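L-iditol 2-dehydrogenase (Clostridium scindens, PDB 4OH1) is thought to oxidise polyols such as L-iditol with NAD+, as a zinc-binding member of the alcohol dehydrogenase family. Local coordinates at residues D146-L150 and K151-L155; E110-E114 and G115-L119; L280-L284 and Q285-Y289. All coordinates share one frame; numbering follows the deposited sequence.

Overall arrangement
All three interactions are local, and each lies where a short helix starts or stops. Interactions 1 and 3 are helix starts. Interaction 1 caps with the carboxylate of Asp149, interaction 3 with the amide of Asn283, answered by Asp287. Interaction 2 is a helix end, closed by backbone bonds at a glycine and tied to a zinc ion through Cys112. All are partly buried. Interaction 1 packs on strands of the mixed sheet and touches no other chain. Interactions 2 and 3 lie at subunit interfaces, and both touch the third subunit. Interaction 2 belongs to the GroES-like domain, interaction 3 to the Rossmann-type zinc-binding dehydrogenase domain. Interactions 1 and 3 lie on opposite sides of the chain's centre, about 44 Å apart between centres.

Interaction 1 (D146-L150 and K151-L155); sequences DDADL and KDYAL
Asp149 and Leu150 turn the chain into a short helix, in which Ala154 N donates to Leu150 O at 3.1 Å. Asp149 O is approached by two amides, but the bonds from Asp152 N (3.2 Å) and Tyr153 N (3.5 Å) are both weak. Asp149 is the N-cap. Its CG lies opposite the backbone N (chi1 175°), and this carries OD1 forward over the start of the helix. There OD1 accepts from Lys151 N at 2.9 Å. The donor comes to the anti side of the carboxylate, 31° out of its plane. Tyr153 folds back toward the cap. Its ring edge, at CD1, meets Asp149 O at 3.2 Å with the oxygen in the ring plane. Ala148 CB approaches the ring obliquely, 3.5 Å from Tyr153 CE1. Lys151 runs extended to a salt bridge with Glu324. Leu150 packs on Val41 and Tyr42 of strand 35-44. The turn leads into helix 156-168, which carries the zinc ligand Glu157, and Ala154 lies near the ligand Glu75. Asp149 OD2 and Asp152 OD2 are 4.1 Å apart. Their repulsion may be eased by the helix start, where Asp149 OD1 already accepts one amide N-H.

Interaction 2 (E110-E114 and G115-L119); sequences ENCRE and GKVNL. With ZN (zinc ion), chain C; EDO (1,2-ethanediol), chain F.
Asn111, Cys112, Gly115 and Lys116 form a Schellman motif that ends helix 110-113 inside the four-cysteine zinc lobe. In this family such a zinc is regarded as structural. Cys112 SG binds the zinc ion at 2.4 Å, and Cys106, Cys109 and Cys120 complete the site. Two bonds make the motif. Lys116 N donates to Asn111 O at 2.7 Å, and Gly115 N donates to Cys112 O at 2.9 Å from well above the carbonyl plane. Gly115 has a positive phi (89°), which turns the chain back over the last helical turn. Asn111 O also takes Glu114 N, so two amides grip it from opposite faces of its plane. The Asn111 side chain continues the link. Its CG stands opposite the carbonyl carbon (chi1 -72°), and ND2 donates to Leu119 O at 2.9 Å. That bond is bent, with the donor above the carbonyl plane. On the zinc side Val117 CG1 lies 4.0 Å from Cys112 SG, an apolar neighbour for the metal ligand. Beside the second subunit, Glu114 OE1 forms a salt bridge with Lys116 NZ at 3.5 Å. The stronger partner of Glu114 is Arg310 of the second subunit, which bridges to OE2. Arg113 NH1 hydrogen-bonds to the carbonyl of Ile141 of that subunit, and the guanidinium makes a cation-pi contact with its Phe142. Within its own chain the turn lies between helix 110-113 and strand 124-125. Asn118 ND2 hydrogen-bonds to Ile299 O, and Gly115 O accepts from Trp303 NE1, in the loop between strand 294-297 and helix 305-311.

Interaction 3 (L280-L284 and Q285-Y289); sequences LPVNL and QSDLY
Gln285 starts just beyond the N-cap residue Asn283, and its CB lies 3.4 Å from Asn283 OD1. The chain then bends at chi2 and leads away, to a hydrogen bond from Tyr274 N of the third subunit to Gln285 OE1. Ser286 N makes the capping bond, donating to Asn283 OD1 at 2.8 Å. The N-H reaches OD1 from above the plane of the amide carbonyl. The asparagine reaches it because its CG is turned away from its own backbone N (chi1 -172°). Asp287 answers in the reverse direction. Its OD2 accepts from Asn283 N at 2.8 Å, on the anti lone pair. A water donates to the same oxygen at 2.6 Å and weakly to Pro281 O. Asp287 OD1 forms a salt bridge with Lys293, so both carboxylate oxygens are held. Leu288 is the apolar member. Its CG meets Val282 CG1 at 3.9 Å, the two side chains crossing at about a right angle, and its CD1 meets Leu284 CD2 at 3.9 Å. Tyr289 N donates almost straight (175°) to Leu284 O at 2.8 Å. This bond reaches back five positions, the mark of a wider pi-type turn. The short strand and helix axes stand 78° apart. Strand 280-283 pairs antiparallel with a strand of the third subunit, so a sheet continues across the interface. Helix 284-290 packs against that subunit too, with Leu284 on its Tyr274 and Leu288 on its Tyr270. The chain then enters strand 294-297, the outermost strand, within this chain, of the parallel sheet.

Interaction 1 (D146-L150 and K151-L155)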
loop_
_atom_site.group_PDB
_atom_site.type_symbol
_atom_site.label_atom_id
_atom_site.label_comp_id
_atom_site.label_asym_id
_atom_site.label_seq_id
_atom_site.Cartn_x
_atom_site.Cartn_y
_atom_site.Cartn_z
ATOM N N ASP A 146 -1.343 -6.885 33.353
ATOM C CA ASP A 146 -1.254 -7.504 34.678
ATOM C C ASP A 146 -2.502 -8.236 35.069
ATOM O O ASP A 146 -2.449 -9.290 35.672
ATOM C CB ASP A 146 -0.964 -6.452 35.712
ATOM C CG ASP A 146 0.339 -5.747 35.449
ATOM O OD1 ASP A 146 1.185 -6.339 34.733
ATOM O OD2 ASP A 146 0.500 -4.605 35.924
ATOM N N ASP A 147 -3.635 -7.710 34.694
ATOM C CA ASP A 147 -4.908 -8.369 34.940
ATOM C C ASP A 147 -5.352 -9.322 33.818
ATOM O O ASP A 147 -6.498 -9.678 33.723
ATOM C CB ASP A 147 -5.975 -7.274 35.140
ATOM C CG ASP A 147 -6.187 -6.392 33.877
ATOM O OD1 ASP A 147 -5.280 -6.299 33.015
ATOM O OD2 ASP A 147 -7.284 -5.790 33.744
ATOM N N ALA A 148 -4.461 -9.763 32.967
ATOM C CA ALA A 148 -4.848 -10.646 31.865
ATOM C C ALA A 148 -5.275 -11.998 32.314
ATOM O O ALA A 148 -4.617 -12.606 33.155
ATOM C CB ALA A 148 -3.690 -10.848 30.953
ATOM N N ASP A 149 -6.336 -12.507 31.684
ATOM C CA ASP A 149 -6.743 -13.908 31.821
ATOM C C ASP A 149 -5.807 -14.731 30.939
ATOM O O ASP A 149 -5.896 -14.704 29.708
ATOM C CB ASP A 149 -8.185 -14.072 31.366
ATOM C CG ASP A 149 -8.647 -15.526 31.366
ATOM O OD1 ASP A 149 -7.809 -16.441 31.445
ATOM O OD2 ASP A 149 -9.871 -15.758 31.285
ATOM N N LEU A 150 -4.908 -15.465 31.576
ATOM C CA LEU A 150 -3.888 -16.204 30.876
ATOM C C LEU A 150 -4.393 -17.253 29.883
ATOM O O LEU A 150 -3.689 -17.650 28.963
ATOM C CB LEU A 150 -2.992 -16.879 31.914
ATOM C CG LEU A 150 -2.121 -15.859 32.623
ATOM C CD1 LEU A 150 -1.448 -16.492 33.825
ATOM C CD2 LEU A 150 -1.047 -15.307 31.715
ATOM N N LYS A 151 -5.584 -17.764 30.106
ATOM C CA LYS A 151 -6.134 -18.766 29.257
ATOM C C LYS A 151 -6.314 -18.225 27.852
ATOM O O LYS A 151 -5.995 -18.869 26.890
ATOM C CB LYS A 151 -7.499 -19.166 29.814
ATOM C CG LYS A 151 -8.244 -20.175 29.000
ATOM C CD LYS A 151 -9.557 -20.496 29.708
ATOM C CE LYS A 151 -10.379 -21.401 28.894
ATOM N NZ LYS A 151 -11.411 -22.074 29.710
ATOM N N ASP A 152 -6.849 -17.030 27.750
ATOM C CA ASP A 152 -7.089 -16.439 26.447
ATOM C C ASP A 152 -5.834 -16.025 25.759
ATOM O O ASP A 152 -5.746 -16.140 24.534
ATOM C CB ASP A 152 -7.969 -15.235 26.585
ATOM C CG ASP A 152 -9.424 -15.603 26.932
ATOM O OD1 ASP A 152 -9.871 -16.773 26.812
ATOM O OD2 ASP A 152 -10.111 -14.671 27.340
ATOM N N TYR A 153 -4.856 -15.543 26.525
ATOM C CA TYR A 153 -3.574 -15.093 25.916
ATOM C C TYR A 153 -2.701 -16.229 25.458
ATOM O O TYR A 153 -1.758 -16.021 24.728
ATOM C CB TYR A 153 -2.809 -14.138 26.846
ATOM C CG TYR A 153 -3.455 -12.754 26.928
ATOM C CD1 TYR A 153 -4.539 -12.532 27.729
ATOM C CD2 TYR A 153 -2.966 -11.687 26.190
ATOM C CE1 TYR A 153 -5.146 -11.291 27.772
ATOM C CE2 TYR A 153 -3.529 -10.445 26.279
ATOM C CZ TYR A 153 -4.627 -10.255 27.061
ATOM O OH TYR A 153 -5.218 -9.025 27.111
ATOM N N ALA A 154 -2.993 -17.443 25.899
ATOM C CA ALA A 154 -2.363 -18.600 25.312
ATOM C C ALA A 154 -2.620 -18.669 23.789
ATOM O O ALA A 154 -1.913 -19.350 23.062
ATOM C CB ALA A 154 -2.901 -19.850 25.947
ATOM N N LEU A 155 -3.677 -18.021 23.322
ATOM C CA LEU A 155 -3.985 -18.036 21.882
ATOM C C LEU A 155 -3.355 -16.898 21.144
ATOM O O LEU A 155 -3.686 -16.720 19.986
ATOM C CB LEU A 155 -5.496 -18.062 21.608
ATOM C CG LEU A 155 -5.960 -19.522 21.613
ATOM C CD1 LEU A 155 -5.581 -20.300 22.886
ATOM C CD2 LEU A 155 -7.447 -19.466 21.501
#

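Interaction 2 (E110-E114 and G115-L119)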
loop_
_atom_site.group_PDB
_atom_site.type_symbol
_atom_site.label_atom_id
_atom_site.label_comp_id
_atom_site.label_asym_id
_atom_site.label_seq_id
_atom_site.Cartn_x
_atom_site.Cartn_y
_atom_site.Cartn_z
ATOM N N GLU A 110 20.292 -11.641 5.685
ATOM C CA GLU A 110 19.743 -10.629 4.784
ATOM C C GLU A 110 18.230 -10.512 4.968
ATOM O O GLU A 110 17.686 -9.388 5.045
ATOM C CB GLU A 110 20.084 -10.907 3.335
ATOM C CG GLU A 110 19.507 -9.830 2.441
ATOM C CD GLU A 110 19.974 -9.922 1.009
ATOM O OE1 GLU A 110 21.133 -9.582 0.820
ATOM O OE2 GLU A 110 19.197 -10.315 0.083
ATOM N N ASN A 111 17.531 -11.633 5.062
ATOM C CA ASN A 111 16.109 -11.515 5.304
ATOM C C ASN A 111 15.779 -10.748 6.599
ATOM O O ASN A 111 14.847 -9.885 6.646
ATOM C CB ASN A 111 15.473 -12.890 5.283
ATOM C CG ASN A 111 15.404 -13.459 3.873
ATOM O OD1 ASN A 111 15.236 -12.738 2.916
ATOM N ND2 ASN A 111 15.560 -14.735 3.753
ATOM N N CYS A 112 16.525 -11.084 7.652
ATOM C CA CYS A 112 16.345 -10.436 8.915
ATOM C C CYS A 112 16.532 -8.963 8.698
ATOM O O CYS A 112 15.704 -8.200 9.090
ATOM C CB CYS A 112 17.327 -10.961 9.985
ATOM S SG CYS A 112 16.568 -12.360 10.889
ATOM N N ARG A 113 17.603 -8.558 8.029
ATOM C CA ARG A 113 17.884 -7.136 7.943
ATOM C C ARG A 113 17.175 -6.381 6.805
ATOM O O ARG A 113 17.449 -5.199 6.561
ATOM C CB ARG A 113 19.366 -6.951 7.982
ATOM C CG ARG A 113 19.796 -7.347 9.425
ATOM C CD ARG A 113 21.244 -7.379 9.633
ATOM N NE ARG A 113 21.996 -8.009 8.558
ATOM C CZ ARG A 113 23.331 -8.044 8.558
ATOM N NH1 ARG A 113 24.016 -7.524 9.590
ATOM N NH2 ARG A 113 23.990 -8.588 7.546
ATOM N N GLU A 114 16.235 -7.076 6.170
ATOM C CA GLU A 114 15.262 -6.484 5.259
ATOM C C GLU A 114 13.915 -6.446 5.964
ATOM O O GLU A 114 12.942 -5.989 5.402
ATOM C CB GLU A 114 15.181 -7.275 3.959
ATOM C CG GLU A 114 16.374 -6.980 2.983
ATOM C CD GLU A 114 16.382 -7.818 1.734
ATOM O OE1 GLU A 114 15.485 -8.662 1.582
ATOM O OE2 GLU A 114 17.313 -7.687 0.905
ATOM N N GLY A 115 13.871 -6.860 7.228
ATOM C CA GLY A 115 12.628 -6.824 7.979
ATOM C C GLY A 115 11.799 -8.094 7.845
ATOM O O GLY A 115 10.707 -8.216 8.472
ATOM N N LYS A 116 12.299 -9.066 7.072
ATOM C CA LYS A 116 11.490 -10.230 6.783
ATOM C C LYS A 116 11.926 -11.368 7.703
ATOM O O LYS A 116 12.431 -12.384 7.279
ATOM C CB LYS A 116 11.604 -10.564 5.313
ATOM C CG LYS A 116 11.293 -9.363 4.402
ATOM C CD LYS A 116 10.476 -9.762 3.175
ATOM C CE LYS A 116 10.713 -8.863 1.978
ATOM N NZ LYS A 116 12.048 -9.210 1.445
ATOM N N VAL A 117 11.741 -11.161 8.993
ATOM C CA VAL A 117 12.311 -12.068 9.983
ATOM C C VAL A 117 11.634 -13.446 9.930
ATOM O O VAL A 117 12.238 -14.424 10.296
ATOM C CB VAL A 117 12.243 -11.464 11.439
ATOM C CG1 VAL A 117 13.253 -10.296 11.646
ATOM C CG2 VAL A 117 10.845 -11.012 11.794
ATOM N N ASN A 118 10.377 -13.512 9.485
ATOM C CA ASN A 118 9.704 -14.790 9.232
ATOM C C ASN A 118 10.314 -15.641 8.131
ATOM O O ASN A 118 9.957 -16.822 8.017
ATOM C CB ASN A 118 8.237 -14.559 8.918
ATOM C CG ASN A 118 8.031 -13.746 7.620
ATOM O OD1 ASN A 118 8.633 -12.670 7.436
ATOM N ND2 ASN A 118 7.222 -14.295 6.696
ATOM N N LEU A 119 11.225 -15.042 7.341
ATOM C CA LEU A 119 12.021 -15.741 6.337
ATOM C C LEU A 119 13.451 -15.837 6.808
ATOM O O LEU A 119 14.349 -16.032 6.000
ATOM C CB LEU A 119 11.991 -15.004 4.957
ATOM C CG LEU A 119 10.607 -14.590 4.446
ATOM C CD1 LEU A 119 10.740 -13.760 3.184
ATOM C CD2 LEU A 119 9.723 -15.829 4.227
HETATM ZN ZN ZN C . 18.109 -14.110 10.265
HETATM C C1 EDO F . 16.373 -12.464 -2.502
HETATM O O1 EDO F . 16.141 -11.805 -3.751
HETATM C C2 EDO F . 17.489 -11.736 -1.767
HETATM O O2 EDO F . 17.146 -10.346 -1.556
#

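Interaction 3 (L280-L284 and Q285-Y289)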
loop_
_atom_site.group_PDB
_atom_site.type_symbol
_atom_site.label_atom_id
_atom_site.label_comp_id
_atom_site.label_asym_id
_atom_site.label_seq_id
_atom_site.Cartn_x
_atom_site.Cartn_y
_atom_site.Cartn_z
ATOM N N LEU A 280 -2.602 -27.038 -6.844
ATOM C CA LEU A 280 -3.660 -26.152 -7.294
ATOM C C LEU A 280 -3.410 -25.806 -8.772
ATOM O O LEU A 280 -2.467 -25.086 -9.109
ATOM C CB LEU A 280 -3.669 -24.885 -6.458
ATOM C CG LEU A 280 -4.766 -23.897 -6.793
ATOM C CD1 LEU A 280 -6.127 -24.437 -6.401
ATOM C CD2 LEU A 280 -4.494 -22.655 -6.068
ATOM N N PRO A 281 -4.250 -26.329 -9.663
ATOM C CA PRO A 281 -4.105 -25.999 -11.057
ATOM C C PRO A 281 -4.688 -24.632 -11.278
ATOM O O PRO A 281 -5.854 -24.391 -10.948
ATOM C CB PRO A 281 -4.949 -27.054 -11.765
ATOM C CG PRO A 281 -5.216 -28.063 -10.751
ATOM C CD PRO A 281 -5.281 -27.353 -9.476
ATOM N N VAL A 282 -3.867 -23.724 -11.767
ATOM C CA VAL A 282 -4.334 -22.389 -11.990
ATOM C C VAL A 282 -4.476 -22.258 -13.455
ATOM O O VAL A 282 -3.582 -22.637 -14.199
ATOM C CB VAL A 282 -3.385 -21.345 -11.440
ATOM C CG1 VAL A 282 -3.859 -19.974 -11.823
ATOM C CG2 VAL A 282 -3.365 -21.440 -9.933
ATOM N N ASN A 283 -5.624 -21.744 -13.890
ATOM C CA ASN A 283 -5.812 -21.492 -15.295
ATOM C C ASN A 283 -5.351 -20.087 -15.619
ATOM O O ASN A 283 -5.952 -19.113 -15.192
ATOM C CB ASN A 283 -7.261 -21.710 -15.687
ATOM C CG ASN A 283 -7.468 -21.640 -17.159
ATOM O OD1 ASN A 283 -7.156 -20.640 -17.810
ATOM N ND2 ASN A 283 -8.011 -22.708 -17.721
ATOM N N LEU A 284 -4.280 -19.995 -16.394
ATOM C CA LEU A 284 -3.646 -18.727 -16.726
ATOM C C LEU A 284 -4.583 -17.790 -17.443
ATOM O O LEU A 284 -4.562 -16.576 -17.226
ATOM C CB LEU A 284 -2.407 -18.994 -17.585
ATOM C CG LEU A 284 -1.324 -19.731 -16.774
ATOM C CD1 LEU A 284 -0.334 -20.311 -17.681
ATOM C CD2 LEU A 284 -0.638 -18.794 -15.780
ATOM N N GLN A 285 -5.388 -18.363 -18.318
ATOM C CA GLN A 285 -6.327 -17.594 -19.134
ATOM C C GLN A 285 -7.489 -17.129 -18.304
ATOM O O GLN A 285 -7.826 -15.982 -18.334
ATOM C CB GLN A 285 -6.863 -18.418 -20.319
ATOM C CG GLN A 285 -7.843 -17.656 -21.221
ATOM C CD GLN A 285 -7.130 -16.642 -22.146
ATOM O OE1 GLN A 285 -5.893 -16.603 -22.232
ATOM N NE2 GLN A 285 -7.918 -15.811 -22.833
ATOM N N SER A 286 -8.140 -18.016 -17.577
ATOM C CA SER A 286 -9.376 -17.580 -16.939
ATOM C C SER A 286 -9.181 -17.027 -15.513
ATOM O O SER A 286 -9.728 -15.979 -15.181
ATOM C CB SER A 286 -10.389 -18.708 -16.969
ATOM O OG SER A 286 -9.892 -19.744 -16.189
ATOM N N ASP A 287 -8.394 -17.706 -14.688
ATOM C CA ASP A 287 -8.109 -17.192 -13.357
ATOM C C ASP A 287 -7.289 -15.893 -13.341
ATOM O O ASP A 287 -7.619 -14.969 -12.623
ATOM C CB ASP A 287 -7.407 -18.247 -12.522
ATOM C CG ASP A 287 -8.260 -19.481 -12.301
ATOM O OD1 ASP A 287 -9.426 -19.320 -11.904
ATOM O OD2 ASP A 287 -7.740 -20.583 -12.512
ATOM N N LEU A 288 -6.298 -15.802 -14.213
ATOM C CA LEU A 288 -5.332 -14.749 -14.127
ATOM C C LEU A 288 -5.543 -13.697 -15.196
ATOM O O LEU A 288 -5.820 -12.571 -14.867
ATOM C CB LEU A 288 -3.885 -15.304 -14.192
ATOM C CG LEU A 288 -3.523 -16.260 -13.050
ATOM C CD1 LEU A 288 -2.005 -16.493 -12.944
ATOM C CD2 LEU A 288 -4.083 -15.819 -11.717
ATOM N N TYR A 289 -5.372 -14.040 -16.460
ATOM C CA TYR A 289 -5.550 -13.049 -17.490
ATOM C C TYR A 289 -6.969 -12.416 -17.435
ATOM O O TYR A 289 -7.057 -11.213 -17.272
ATOM C CB TYR A 289 -5.225 -13.615 -18.858
ATOM C CG TYR A 289 -5.609 -12.666 -19.946
ATOM C CD1 TYR A 289 -4.847 -11.532 -20.210
ATOM C CD2 TYR A 289 -6.773 -12.867 -20.670
ATOM C CE1 TYR A 289 -5.209 -10.677 -21.174
ATOM C CE2 TYR A 289 -7.150 -12.011 -21.642
ATOM C CZ TYR A 289 -6.377 -10.920 -21.890
ATOM O OH TYR A 289 -6.791 -10.081 -22.879
HETATM O O HOH W 1 -8.628 -23.027 -12.487
#